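Local coordinates for octenoyl-CoA reductase/carboxylase (Streptomyces sp., PDB 4A0S), which catalyses the NADPH-dependent reductive carboxylation of 2-octenoyl-CoA, supplying an extender unit for cinnabaramide polyketide biosynthesis, at residues D36-V41 / R47-L52; P62-V67 / A103-Q108; W193-V198 / D426-L431. One frame throughout, in Å; residues are numbered along the deposited sequence.

Contact 1. Residues D36-V41 / R47-L52; sequences DMFKGV and RKSLRL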
ATOM      1  N   ASP A  36     -40.387   0.257  18.927  1.00 35.31           N
ATOM      2  CA  ASP A  36     -40.179  -0.310  20.271  1.00 36.97           C
ATOM      3  C   ASP A  36     -40.967  -1.585  20.532  1.00 37.15           C
ATOM      4  O   ASP A  36     -41.036  -2.034  21.667  1.00 37.58           O
ATOM      5  CB  ASP A  36     -40.519   0.719  21.361  1.00 38.67           C
ATOM      6  CG  ASP A  36     -39.781   2.033  21.177  1.00 40.25           C
ATOM      7  OD1 ASP A  36     -38.535   2.014  20.988  1.00 40.88           O
ATOM      8  OD2 ASP A  36     -40.455   3.086  21.212  1.00 43.30           O
ATOM      9  N   MET A  37     -41.547  -2.172  19.486  1.00 36.38           N
ATOM     10  CA  MET A  37     -42.460  -3.318  19.657  1.00 37.01           C
ATOM     11  C   MET A  37     -41.779  -4.598  20.130  1.00 37.03           C
ATOM     12  O   MET A  37     -42.452  -5.539  20.549  1.00 37.38           O
ATOM     13  CB  MET A  37     -43.199  -3.608  18.361  1.00 36.25           C
ATOM     14  CG  MET A  37     -42.307  -4.235  17.322  1.00 34.16           C
ATOM     15  SD  MET A  37     -43.178  -4.560  15.812  1.00 32.81           S
ATOM     16  CE  MET A  37     -44.199  -5.946  16.319  1.00 33.87           C
ATOM     17  N   PHE A  38     -40.452  -4.638  20.025  1.00 36.39           N
ATOM     18  CA  PHE A  38     -39.676  -5.786  20.472  1.00 36.74           C
ATOM     19  C   PHE A  38     -38.975  -5.538  21.803  1.00 38.06           C
ATOM     20  O   PHE A  38     -38.126  -6.341  22.226  1.00 38.45           O
ATOM     21  CB  PHE A  38     -38.652  -6.213  19.414  1.00 35.66           C
ATOM     22  CG  PHE A  38     -39.267  -6.676  18.122  1.00 33.84           C
ATOM     23  CD1 PHE A  38     -40.168  -7.743  18.100  1.00 34.30           C
ATOM     24  CD2 PHE A  38     -38.936  -6.048  16.925  1.00 31.96           C
ATOM     25  CE1 PHE A  38     -40.740  -8.172  16.899  1.00 34.16           C
ATOM     26  CE2 PHE A  38     -39.502  -6.465  15.717  1.00 31.54           C
ATOM     27  CZ  PHE A  38     -40.400  -7.528  15.700  1.00 32.76           C
ATOM     28  N   LYS A  39     -39.327  -4.450  22.475  1.00 38.61           N
ATOM     29  CA  LYS A  39     -38.775  -4.205  23.792  1.00 40.20           C
ATOM     30  C   LYS A  39     -38.982  -5.468  24.626  1.00 41.30           C
ATOM     31  O   LYS A  39     -40.102  -5.963  24.752  1.00 41.95           O
ATOM     32  CB  LYS A  39     -39.435  -2.990  24.446  1.00 39.30           C
ATOM     33  CG  LYS A  39     -38.892  -2.648  25.833  1.00 41.33           C
ATOM     34  CD  LYS A  39     -37.603  -1.827  25.781  1.00 42.02           C
ATOM     35  CE  LYS A  39     -37.857  -0.368  26.161  1.00 42.65           C
ATOM     36  NZ  LYS A  39     -38.244   0.476  24.994  1.00 41.58           N
ATOM     37  N   GLY A  40     -37.881  -6.002  25.147  1.00 42.02           N
ATOM     38  CA  GLY A  40     -37.893  -7.230  25.939  1.00 43.06           C
ATOM     39  C   GLY A  40     -38.560  -8.401  25.249  1.00 42.92           C
ATOM     40  O   GLY A  40     -39.328  -9.141  25.875  1.00 44.53           O
ATOM     41  N   VAL A  41     -38.278  -8.560  23.958  1.00 41.51           N
ATOM     42  CA  VAL A  41     -38.750  -9.702  23.169  1.00 41.02           C
ATOM     43  C   VAL A  41     -37.525 -10.485  22.708  1.00 40.17           C
ATOM     44  O   VAL A  41     -36.595  -9.898  22.156  1.00 39.16           O
ATOM     45  CB  VAL A  41     -39.630  -9.232  21.984  1.00 40.11           C
ATOM     46  CG1 VAL A  41     -39.862 -10.347  20.958  1.00 39.13           C
ATOM     47  CG2 VAL A  41     -40.958  -8.680  22.507  1.00 41.10           C
ATOM     48  N   ARG A  47     -41.330 -10.830  10.909  1.00 27.12           N
ATOM     49  CA  ARG A  47     -42.613 -10.855  10.221  1.00 27.40           C
ATOM     50  C   ARG A  47     -43.642 -10.066  11.008  1.00 28.12           C
ATOM     51  O   ARG A  47     -44.700  -9.739  10.488  1.00 28.36           O
ATOM     52  CB  ARG A  47     -43.091 -12.283  10.015  1.00 27.73           C
ATOM     53  CG  ARG A  47     -42.161 -13.099   9.144  1.00 27.58           C
ATOM     54  CD  ARG A  47     -42.533 -14.568   9.196  1.00 28.25           C
ATOM     55  NE  ARG A  47     -42.407 -15.072  10.556  1.00 29.34           N
ATOM     56  CZ  ARG A  47     -42.658 -16.328  10.917  1.00 30.94           C
ATOM     57  NH1 ARG A  47     -43.027 -17.227  10.015  1.00 29.73           N
ATOM     58  NH2 ARG A  47     -42.508 -16.690  12.178  1.00 31.14           N
ATOM     59  N   LYS A  48     -43.332  -9.757  12.264  1.00 28.53           N
ATOM     60  CA  LYS A  48     -44.250  -8.968  13.089  1.00 29.51           C
ATOM     61  C   LYS A  48     -44.116  -7.468  12.815  1.00 29.14           C
ATOM     62  O   LYS A  48     -45.045  -6.691  13.053  1.00 29.92           O
ATOM     63  CB  LYS A  48     -44.056  -9.282  14.572  1.00 30.38           C
ATOM     64  CG  LYS A  48     -44.357 -10.722  14.911  1.00 31.79           C
ATOM     65  CD  LYS A  48     -44.356 -10.956  16.403  1.00 34.06           C
ATOM     66  CE  LYS A  48     -44.822 -12.372  16.732  1.00 35.36           C
ATOM     67  NZ  LYS A  48     -46.148 -12.692  16.113  1.00 36.53           N
ATOM     68  N   SER A  49     -42.966  -7.075  12.276  1.00 28.30           N
ATOM     69  CA  SER A  49     -42.684  -5.674  11.993  1.00 27.76           C
ATOM     70  C   SER A  49     -42.836  -5.346  10.523  1.00 27.08           C
ATOM     71  O   SER A  49     -43.353  -4.282  10.176  1.00 27.38           O
ATOM     72  CB  SER A  49     -41.278  -5.336  12.440  1.00 27.47           C
ATOM     73  OG  SER A  49     -40.376  -6.186  11.762  1.00 26.57           O
ATOM     74  N   LEU A  50     -42.382  -6.252   9.658  1.00 26.52           N
ATOM     75  CA  LEU A  50     -42.457  -6.040   8.216  1.00 25.81           C
ATOM     76  C   LEU A  50     -43.880  -5.810   7.742  1.00 26.50           C
ATOM     77  O   LEU A  50     -44.792  -6.535   8.134  1.00 27.22           O
ATOM     78  CB  LEU A  50     -41.813  -7.199   7.465  1.00 25.18           C
ATOM     79  CG  LEU A  50     -40.283  -7.157   7.544  1.00 24.28           C
ATOM     80  CD1 LEU A  50     -39.662  -8.419   6.956  1.00 23.54           C
ATOM     81  CD2 LEU A  50     -39.709  -5.903   6.857  1.00 22.56           C
ATOM     82  N   ARG A  51     -44.064  -4.772   6.934  1.00 26.50           N
ATOM     83  CA  ARG A  51     -45.363  -4.441   6.351  1.00 27.32           C
ATOM     84  C   ARG A  51     -45.203  -4.465   4.851  1.00 26.42           C
ATOM     85  O   ARG A  51     -44.130  -4.138   4.339  1.00 25.59           O
ATOM     86  CB  ARG A  51     -45.839  -3.047   6.767  1.00 27.99           C
ATOM     87  CG  ARG A  51     -45.684  -2.698   8.252  1.00 31.86           C
ATOM     88  CD  ARG A  51     -46.825  -3.216   9.121  1.00 36.82           C
ATOM     89  NE  ARG A  51     -46.383  -3.393  10.508  1.00 40.71           N
ATOM     90  CZ  ARG A  51     -47.065  -4.046  11.454  1.00 41.69           C
ATOM     91  NH1 ARG A  51     -48.245  -4.585  11.181  1.00 42.91           N
ATOM     92  NH2 ARG A  51     -46.565  -4.154  12.681  1.00 42.21           N
ATOM     93  N   LEU A  52     -46.248  -4.888   4.146  1.00 26.14           N
ATOM     94  CA  LEU A  52     -46.253  -4.757   2.705  1.00 25.49           C
ATOM     95  C   LEU A  52     -47.473  -3.966   2.308  1.00 25.97           C
ATOM     96  O   LEU A  52     -48.604  -4.392   2.541  1.00 26.37           O
ATOM     97  CB  LEU A  52     -46.244  -6.115   2.011  1.00 25.54           C
ATOM     98  CG  LEU A  52     -46.035  -6.073   0.499  1.00 25.35           C
ATOM     99  CD1 LEU A  52     -44.629  -5.593   0.153  1.00 23.96           C
ATOM    100  CD2 LEU A  52     -46.269  -7.479  -0.063  1.00 25.63           C
TER
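M37 and F38 lie against K48 and S49 almost wholly through non-polar contacts. The thioether does the reaching: its methyl, M37 CE, lies 3.5 Å from the carbonyl oxygen K48 O and also rests against the CB of K48, while M37 SD sits 3.9 Å from S49 CB. With CG lodged between the backbone N and the carbonyl carbon (chi1 73°), the methionine chain runs over its neighbour's ring, M37 CG standing 3.8 Å above the centre of the F38 ring plane. A bend at chi3 (-72°) then turns the methyl toward K48. The phenyl ring meets 47-52 obliquely, F38 CE2 lying 3.9 Å from S49 CB and F38 CE1 4.2 Å from K48 CB.

Polar groups serve other ends. S49 OG hydrogen-bonds chiefly to A82 O, with V46 O a second acceptor for the same hydroxyl, whereas the lysine chain leads away beyond CB. Two overlapping turns shape 36-41, a type I turn closed by K39 N to D36 O and a type II turn closed by V41 N to F38 O: a double-turn loop packed against the end of helix 46-49.

The side chain of F38 is about 9 Å from bound octanoyl-CoA. Beyond the contact, S49 touches L30 and R51 pairs through its backbone with H29, both on strand 24-31, while R47 and L50 pack on helix 393-401.

Contact 2. Residues P62-V67 / A103-Q108; sequences PDEVLV and ATRHDQ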
ATOM      1  N   PRO A  62     -31.886  15.329  -8.157  1.00 15.21           N
ATOM      2  CA  PRO A  62     -31.313  15.405  -9.502  1.00 15.18           C
ATOM      3  C   PRO A  62     -30.237  14.360  -9.792  1.00 14.82           C
ATOM      4  O   PRO A  62     -29.954  14.080 -10.960  1.00 14.84           O
ATOM      5  CB  PRO A  62     -30.718  16.815  -9.567  1.00 15.40           C
ATOM      6  CG  PRO A  62     -30.572  17.233  -8.136  1.00 15.54           C
ATOM      7  CD  PRO A  62     -31.665  16.560  -7.386  1.00 15.43           C
ATOM      8  N   ASP A  63     -29.653  13.786  -8.748  1.00 14.57           N
ATOM      9  CA  ASP A  63     -28.567  12.833  -8.926  1.00 14.30           C
ATOM     10  C   ASP A  63     -29.124  11.420  -8.724  1.00 14.14           C
ATOM     11  O   ASP A  63     -28.375  10.454  -8.624  1.00 13.94           O
ATOM     12  CB  ASP A  63     -27.477  13.099  -7.905  1.00 14.21           C
ATOM     13  CG  ASP A  63     -27.958  12.883  -6.480  1.00 15.69           C
ATOM     14  OD1 ASP A  63     -29.172  13.087  -6.207  1.00 16.95           O
ATOM     15  OD2 ASP A  63     -27.132  12.489  -5.625  1.00 20.26           O
ATOM     16  N   GLU A  64     -30.444  11.309  -8.680  1.00 14.29           N
ATOM     17  CA  GLU A  64     -31.059  10.027  -8.379  1.00 14.22           C
ATOM     18  C   GLU A  64     -31.726   9.395  -9.570  1.00 14.34           C
ATOM     19  O   GLU A  64     -32.041  10.059 -10.548  1.00 14.56           O
ATOM     20  CB  GLU A  64     -32.081  10.181  -7.273  1.00 14.38           C
ATOM     21  CG  GLU A  64     -31.474  10.209  -5.895  1.00 14.28           C
ATOM     22  CD  GLU A  64     -32.478  10.637  -4.848  1.00 15.12           C
ATOM     23  OE1 GLU A  64     -33.659  10.852  -5.191  1.00 15.76           O
ATOM     24  OE2 GLU A  64     -32.092  10.778  -3.670  1.00 17.29           O
ATOM     25  N   VAL A  65     -31.979   8.098  -9.446  1.00 14.26           N
ATOM     26  CA  VAL A  65     -32.602   7.339 -10.496  1.00 14.42           C
ATOM     27  C   VAL A  65     -33.707   6.533  -9.863  1.00 14.54           C
ATOM     28  O   VAL A  65     -33.543   6.001  -8.771  1.00 14.39           O
ATOM     29  CB  VAL A  65     -31.578   6.406 -11.169  1.00 14.27           C
ATOM     30  CG1 VAL A  65     -32.243   5.543 -12.170  1.00 14.50           C
ATOM     31  CG2 VAL A  65     -30.471   7.237 -11.847  1.00 14.24           C
ATOM     32  N   LEU A  66     -34.856   6.506 -10.534  1.00 14.88           N
ATOM     33  CA  LEU A  66     -35.949   5.701 -10.056  1.00 15.08           C
ATOM     34  C   LEU A  66     -35.826   4.419 -10.818  1.00 15.10           C
ATOM     35  O   LEU A  66     -35.814   4.426 -12.039  1.00 15.27           O
ATOM     36  CB  LEU A  66     -37.277   6.370 -10.342  1.00 15.54           C
ATOM     37  CG  LEU A  66     -38.499   5.606  -9.848  1.00 15.86           C
ATOM     38  CD1 LEU A  66     -38.525   5.480  -8.307  1.00 15.74           C
ATOM     39  CD2 LEU A  66     -39.689   6.383 -10.368  1.00 16.39           C
ATOM     40  N   VAL A  67     -35.730   3.324 -10.086  1.00 14.97           N
ATOM     41  CA  VAL A  67     -35.575   2.014 -10.679  1.00 15.02           C
ATOM     42  C   VAL A  67     -36.874   1.266 -10.443  1.00 15.37           C
ATOM     43  O   VAL A  67     -37.369   1.278  -9.324  1.00 15.40           O
ATOM     44  CB  VAL A  67     -34.423   1.246  -9.980  1.00 14.68           C
ATOM     45  CG1 VAL A  67     -34.331  -0.200 -10.465  1.00 14.79           C
ATOM     46  CG2 VAL A  67     -33.114   1.974 -10.192  1.00 14.40           C
ATOM     47  N   ALA A 103     -32.210  15.350   1.295  1.00 16.83           N
ATOM     48  CA  ALA A 103     -32.145  14.278   2.295  1.00 16.62           C
ATOM     49  C   ALA A 103     -33.405  14.176   3.142  1.00 17.27           C
ATOM     50  O   ALA A 103     -33.695  13.106   3.665  1.00 16.71           O
ATOM     51  CB  ALA A 103     -30.918  14.420   3.183  1.00 16.93           C
ATOM     52  N   THR A 104     -34.160  15.268   3.270  1.00 17.80           N
ATOM     53  CA  THR A 104     -35.285  15.247   4.219  1.00 19.17           C
ATOM     54  C   THR A 104     -36.330  14.215   3.804  1.00 18.63           C
ATOM     55  O   THR A 104     -37.055  13.714   4.634  1.00 19.33           O
ATOM     56  CB  THR A 104     -35.975  16.631   4.452  1.00 20.14           C
ATOM     57  OG1 THR A 104     -36.834  16.926   3.354  1.00 23.70           O
ATOM     58  CG2 THR A 104     -34.964  17.737   4.629  1.00 20.43           C
ATOM     59  N   ARG A 105     -36.381  13.890   2.516  1.00 18.09           N
ATOM     60  CA  ARG A 105     -37.325  12.887   2.017  1.00 17.92           C
ATOM     61  C   ARG A 105     -37.205  11.553   2.729  1.00 17.73           C
ATOM     62  O   ARG A 105     -38.198  10.846   2.873  1.00 17.65           O
ATOM     63  CB  ARG A 105     -37.156  12.653   0.521  1.00 17.24           C
ATOM     64  CG  ARG A 105     -37.524  13.841  -0.376  1.00 17.16           C
ATOM     65  CD  ARG A 105     -36.938  13.555  -1.748  1.00 17.14           C
ATOM     66  NE  ARG A 105     -35.521  13.196  -1.598  1.00 17.23           N
ATOM     67  CZ  ARG A 105     -34.835  12.394  -2.400  1.00 16.00           C
ATOM     68  NH1 ARG A 105     -35.408  11.830  -3.459  1.00 16.85           N
ATOM     69  NH2 ARG A 105     -33.562  12.167  -2.137  1.00 15.27           N
ATOM     70  N   HIS A 106     -35.997  11.227   3.188  1.00 17.42           N
ATOM     71  CA  HIS A 106     -35.738   9.949   3.833  1.00 17.91           C
ATOM     72  C   HIS A 106     -36.464   9.768   5.147  1.00 18.72           C
ATOM     73  O   HIS A 106     -36.707   8.640   5.571  1.00 18.95           O
ATOM     74  CB  HIS A 106     -34.239   9.749   4.015  1.00 17.21           C
ATOM     75  CG  HIS A 106     -33.553   9.578   2.720  1.00 16.71           C
ATOM     76  ND1 HIS A 106     -33.561   8.377   2.048  1.00 15.94           N
ATOM     77  CD2 HIS A 106     -32.966  10.474   1.900  1.00 15.62           C
ATOM     78  CE1 HIS A 106     -32.950   8.529   0.888  1.00 15.63           C
ATOM     79  NE2 HIS A 106     -32.586   9.793   0.774  1.00 16.60           N
ATOM     80  N   ASP A 107     -36.834  10.886   5.759  1.00 19.80           N
ATOM     81  CA  ASP A 107     -37.468  10.836   7.058  1.00 21.21           C
ATOM     82  C   ASP A 107     -38.970  10.737   6.849  1.00 21.47           C
ATOM     83  O   ASP A 107     -39.657  11.712   6.543  1.00 22.21           O
ATOM     84  CB  ASP A 107     -37.027  12.019   7.921  1.00 21.71           C
ATOM     85  CG  ASP A 107     -37.771  12.099   9.236  1.00 24.39           C
ATOM     86  OD1 ASP A 107     -38.371  11.088   9.682  1.00 23.85           O
ATOM     87  OD2 ASP A 107     -37.729  13.190   9.833  1.00 25.38           O
ATOM     88  N   GLN A 108     -39.448   9.506   6.980  1.00 21.91           N
ATOM     89  CA  GLN A 108     -40.820   9.136   6.720  1.00 22.21           C
ATOM     90  C   GLN A 108     -41.287   8.213   7.842  1.00 23.22           C
ATOM     91  O   GLN A 108     -40.449   7.559   8.480  1.00 22.85           O
ATOM     92  CB  GLN A 108     -40.905   8.407   5.368  1.00 21.51           C
ATOM     93  CG  GLN A 108     -40.573   9.265   4.150  1.00 21.02           C
ATOM     94  CD  GLN A 108     -41.431  10.517   4.050  1.00 22.39           C
ATOM     95  OE1 GLN A 108     -42.552  10.554   4.573  1.00 22.81           O
ATOM     96  NE2 GLN A 108     -40.911  11.553   3.390  1.00 21.73           N
TER
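The salt bridge between E64 and R105 joins the first residue of strand 64-73, in the GroES-like part of this enoyl reductase, to the 3-10 segment that leads toward strand 110-112. Both side chains reach across from opposite directions and meet end-on: R105 NH1 donates to E64 OE1 at 2.6 Å, and R105 NH2 donates to E64 OE2 at 2.5 Å, the second bond being nearly straight (173°). The carboxylate thus lies at the edge of the guanidinium, with their planes 24° apart. NH1 meets OE1 on its syn lone pair; OE2 is also met on the syn side, although NH2 stands somewhat out of the carboxylate plane. The glutamate is extended beyond CG, whereas the arginine bends at chi3 (-51°) to present its outer nitrogens.

Strand 64-73 is central to the mixed sheet of the GroES-like fold, pairing with 117-124 and 176-180, and the E64 side chain lies against V178 of strand 176-180. This setting buries the glutamate, so its charge is probably balanced chiefly by the arginine, helped by the amide A61 N at OE1. The guanidinium has further partners in E59 O, bonded to NH1, and W102 O, bonded to NE; together with the carboxylate they should hinder its rotation.

Within 103-108, Q108 NE2 donates to R105 O at 2.9 Å, while H106 N binds A103 O at 3.0 Å, closing part of the 3-10 turn. H106 comes close without bonding, its NE2 lying 4.6 Å from E64 OE2; its ND1 is hydrogen-bonded to N169 N. Just before the strand, P62 packs on G127 of a neighbouring subunit.

Contact 3. Residues W193-V198 / D426-L431; sequences WEEAAV and DLRARL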
ATOM      1  N   TRP A 193     -33.217 -11.619 -13.187  1.00 18.35           N
ATOM      2  CA  TRP A 193     -33.363 -10.511 -12.255  1.00 18.04           C
ATOM      3  C   TRP A 193     -32.962 -10.901 -10.850  1.00 17.86           C
ATOM      4  O   TRP A 193     -32.144 -10.220 -10.206  1.00 17.54           O
ATOM      5  CB  TRP A 193     -34.790  -9.999 -12.250  1.00 18.21           C
ATOM      6  CG  TRP A 193     -35.200  -9.444 -13.529  1.00 18.38           C
ATOM      7  CD1 TRP A 193     -36.132  -9.962 -14.378  1.00 18.79           C
ATOM      8  CD2 TRP A 193     -34.690  -8.261 -14.162  1.00 18.21           C
ATOM      9  NE1 TRP A 193     -36.251  -9.173 -15.483  1.00 18.88           N
ATOM     10  CE2 TRP A 193     -35.376  -8.120 -15.382  1.00 18.53           C
ATOM     11  CE3 TRP A 193     -33.726  -7.297 -13.809  1.00 18.28           C
ATOM     12  CZ2 TRP A 193     -35.142  -7.047 -16.254  1.00 18.51           C
ATOM     13  CZ3 TRP A 193     -33.492  -6.237 -14.672  1.00 17.81           C
ATOM     14  CH2 TRP A 193     -34.183  -6.128 -15.887  1.00 18.24           C
ATOM     15  N   GLU A 194     -33.532 -12.009 -10.381  1.00 18.11           N
ATOM     16  CA  GLU A 194     -33.292 -12.466  -9.031  1.00 18.05           C
ATOM     17  C   GLU A 194     -31.817 -12.859  -8.838  1.00 17.92           C
ATOM     18  O   GLU A 194     -31.222 -12.602  -7.787  1.00 17.83           O
ATOM     19  CB  GLU A 194     -34.253 -13.602  -8.654  1.00 18.40           C
ATOM     20  CG  GLU A 194     -34.182 -14.814  -9.578  1.00 20.05           C
ATOM     21  CD  GLU A 194     -35.071 -14.700 -10.813  1.00 22.43           C
ATOM     22  OE1 GLU A 194     -35.419 -13.578 -11.250  1.00 20.01           O
ATOM     23  OE2 GLU A 194     -35.414 -15.773 -11.351  1.00 25.04           O
ATOM     24  N   GLU A 195     -31.209 -13.443  -9.862  1.00 17.95           N
ATOM     25  CA  GLU A 195     -29.786 -13.793  -9.790  1.00 17.81           C
ATOM     26  C   GLU A 195     -28.903 -12.549  -9.668  1.00 17.43           C
ATOM     27  O   GLU A 195     -27.959 -12.508  -8.870  1.00 17.23           O
ATOM     28  CB  GLU A 195     -29.377 -14.534 -11.046  1.00 18.05           C
ATOM     29  CG  GLU A 195     -29.775 -15.991 -11.080  1.00 18.45           C
ATOM     30  CD  GLU A 195     -29.729 -16.542 -12.489  1.00 18.77           C
ATOM     31  OE1 GLU A 195     -29.255 -15.832 -13.386  1.00 18.67           O
ATOM     32  OE2 GLU A 195     -30.161 -17.695 -12.694  1.00 20.40           O
ATOM     33  N   ALA A 196     -29.215 -11.554 -10.489  1.00 17.37           N
ATOM     34  CA  ALA A 196     -28.511 -10.271 -10.497  1.00 17.06           C
ATOM     35  C   ALA A 196     -28.679  -9.540  -9.150  1.00 16.83           C
ATOM     36  O   ALA A 196     -27.719  -8.985  -8.614  1.00 16.59           O
ATOM     37  CB  ALA A 196     -29.015  -9.415 -11.636  1.00 17.12           C
ATOM     38  N   ALA A 197     -29.890  -9.600  -8.598  1.00 16.95           N
ATOM     39  CA  ALA A 197     -30.269  -8.906  -7.365  1.00 16.82           C
ATOM     40  C   ALA A 197     -29.563  -9.404  -6.108  1.00 16.74           C
ATOM     41  O   ALA A 197     -29.368  -8.629  -5.168  1.00 16.58           O
ATOM     42  CB  ALA A 197     -31.770  -9.005  -7.158  1.00 17.05           C
ATOM     43  N   VAL A 198     -29.189 -10.684  -6.082  1.00 16.89           N
ATOM     44  CA  VAL A 198     -28.678 -11.284  -4.844  1.00 16.90           C
ATOM     45  C   VAL A 198     -27.261 -10.849  -4.470  1.00 16.65           C
ATOM     46  O   VAL A 198     -26.848 -10.967  -3.331  1.00 16.63           O
ATOM     47  CB  VAL A 198     -28.789 -12.839  -4.832  1.00 17.20           C
ATOM     48  CG1 VAL A 198     -30.236 -13.281  -4.787  1.00 17.48           C
ATOM     49  CG2 VAL A 198     -28.044 -13.468  -6.013  1.00 17.53           C
ATOM     50  N   ASP A 426     -27.046 -16.290 -24.668  1.00 25.17           N
ATOM     51  CA  ASP A 426     -25.884 -17.014 -25.207  1.00 25.65           C
ATOM     52  C   ASP A 426     -24.791 -17.146 -24.179  1.00 24.80           C
ATOM     53  O   ASP A 426     -24.253 -18.232 -23.958  1.00 25.33           O
ATOM     54  CB  ASP A 426     -25.328 -16.324 -26.444  1.00 26.22           C
ATOM     55  CG  ASP A 426     -26.226 -16.502 -27.650  1.00 28.12           C
ATOM     56  OD1 ASP A 426     -27.334 -17.067 -27.512  1.00 27.99           O
ATOM     57  OD2 ASP A 426     -25.829 -16.045 -28.734  1.00 31.46           O
ATOM     58  N   LEU A 427     -24.462 -16.030 -23.546  1.00 23.79           N
ATOM     59  CA  LEU A 427     -23.515 -16.064 -22.455  1.00 22.63           C
ATOM     60  C   LEU A 427     -24.063 -16.970 -21.379  1.00 22.11           C
ATOM     61  O   LEU A 427     -23.349 -17.833 -20.870  1.00 21.76           O
ATOM     62  CB  LEU A 427     -23.294 -14.677 -21.888  1.00 22.33           C
ATOM     63  CG  LEU A 427     -22.286 -14.619 -20.746  1.00 21.97           C
ATOM     64  CD1 LEU A 427     -20.986 -15.253 -21.196  1.00 21.76           C
ATOM     65  CD2 LEU A 427     -22.080 -13.165 -20.333  1.00 20.84           C
ATOM     66  N   ARG A 428     -25.334 -16.791 -21.040  1.00 21.55           N
ATOM     67  CA  ARG A 428     -25.907 -17.629 -20.006  1.00 21.63           C
ATOM     68  C   ARG A 428     -25.714 -19.115 -20.345  1.00 22.38           C
ATOM     69  O   ARG A 428     -25.247 -19.883 -19.515  1.00 22.49           O
ATOM     70  CB  ARG A 428     -27.366 -17.300 -19.758  1.00 21.36           C
ATOM     71  CG  ARG A 428     -27.975 -18.132 -18.664  1.00 20.78           C
ATOM     72  CD  ARG A 428     -29.399 -17.724 -18.446  1.00 20.75           C
ATOM     73  NE  ARG A 428     -29.945 -18.393 -17.285  1.00 20.32           N
ATOM     74  CZ  ARG A 428     -29.749 -17.995 -16.033  1.00 19.76           C
ATOM     75  NH1 ARG A 428     -29.027 -16.911 -15.778  1.00 19.09           N
ATOM     76  NH2 ARG A 428     -30.288 -18.687 -15.045  1.00 19.61           N
ATOM     77  N   ALA A 429     -26.038 -19.492 -21.579  1.00 23.34           N
ATOM     78  CA  ALA A 429     -25.860 -20.860 -22.054  1.00 24.28           C
ATOM     79  C   ALA A 429     -24.395 -21.316 -21.945  1.00 24.42           C
ATOM     80  O   ALA A 429     -24.123 -22.437 -21.499  1.00 24.71           O
ATOM     81  CB  ALA A 429     -26.350 -20.973 -23.496  1.00 24.95           C
ATOM     82  N   ARG A 430     -23.468 -20.446 -22.345  1.00 29.28           N
ATOM     83  CA  ARG A 430     -22.036 -20.737 -22.268  1.00 30.07           C
ATOM     84  C   ARG A 430     -21.569 -21.004 -20.832  1.00 28.93           C
ATOM     85  O   ARG A 430     -20.799 -21.938 -20.588  1.00 29.90           O
ATOM     86  CB  ARG A 430     -21.210 -19.611 -22.901  1.00 30.88           C
ATOM     87  CG  ARG A 430     -21.019 -19.744 -24.423  1.00 34.85           C
ATOM     88  CD  ARG A 430     -20.383 -18.499 -25.024  1.00 38.55           C
ATOM     89  NE  ARG A 430     -21.309 -17.358 -24.999  1.00 41.73           N
ATOM     90  CZ  ARG A 430     -20.954 -16.082 -25.148  1.00 42.88           C
ATOM     91  NH1 ARG A 430     -19.682 -15.754 -25.334  1.00 45.21           N
ATOM     92  NH2 ARG A 430     -21.871 -15.130 -25.109  1.00 43.69           N
ATOM     93  N   LEU A 431     -22.044 -20.195 -19.888  1.00 27.09           N
ATOM     94  CA  LEU A 431     -21.632 -20.341 -18.493  1.00 26.34           C
ATOM     95  C   LEU A 431     -22.378 -21.494 -17.856  1.00 26.18           C
ATOM     96  O   LEU A 431     -21.824 -22.252 -17.059  1.00 26.50           O
ATOM     97  CB  LEU A 431     -21.834 -19.041 -17.706  1.00 25.39           C
ATOM     98  CG  LEU A 431     -20.946 -17.851 -18.121  1.00 26.44           C
ATOM     99  CD1 LEU A 431     -21.421 -16.564 -17.453  1.00 25.43           C
ATOM    100  CD2 LEU A 431     -19.466 -18.096 -17.834  1.00 28.03           C
TER
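The backbones bearing E195 and R428 stay well apart, with CA atoms 11.6 Å from each other at the nearest pair, so the two helices are joined by long side chains alone. E195 and R428 approach from opposite directions. R428 NH1 donates to E195 OE1 at 2.6 Å, and R428 NH2 donates to E195 OE2, also at 2.6 Å. Each oxygen uses its syn lone pair, and the second bond is fairly straight (167°). Carboxylate and guanidinium are nearly coplanar, 14° apart. The arginine gains its span by staying extended from CG to NE, its CG placed opposite the backbone N (chi1 -179°).

E195 OE1 also accepts from T192 N, the arrangement of a glutamate at N3 turned back onto the N-cap amide, one half of a capping box. Helix 193-197 rests on strands 64-73, 384-389 and 408-412 of the mixed sheet, whereas helix 425-431 belongs to the C-terminal tail. N437 ND2 binds E195 OE2, and R428 adds a salt bridge to E433 and a bond to H190 O. Replacing E195 with an alanine would probably leave R428 dependent on E433 and H190 and deprive T192 N and N437 of an acceptor. Farther along the tail helix, R430 folds back over L427, whose CD1 lies 4.0 Å above the guanidinium plane.

Overall arrangement
Followed from the N terminus, the three contacts come in series, each closing before the next opens, so none nests within or crosses another. Contact 1 closes a short loop, five residues separating its segments, within the connection from strand 24-31 to strand 51-52, near the acyl-CoA. Contact 2 bridges 35 residues, tying the start of strand 64-73 to the loop after helix 89-97. Contact 3 closes by far the longest loop: its 227 intervening residues include the whole six-stranded parallel sheet of the Rossmann-type NADP-binding part, and it draws the C-terminal tail back to helix 193-197. Centres lie 26 to 35 Å apart; contacts 2 and 3 come nearest, about 7 Å between closest atoms.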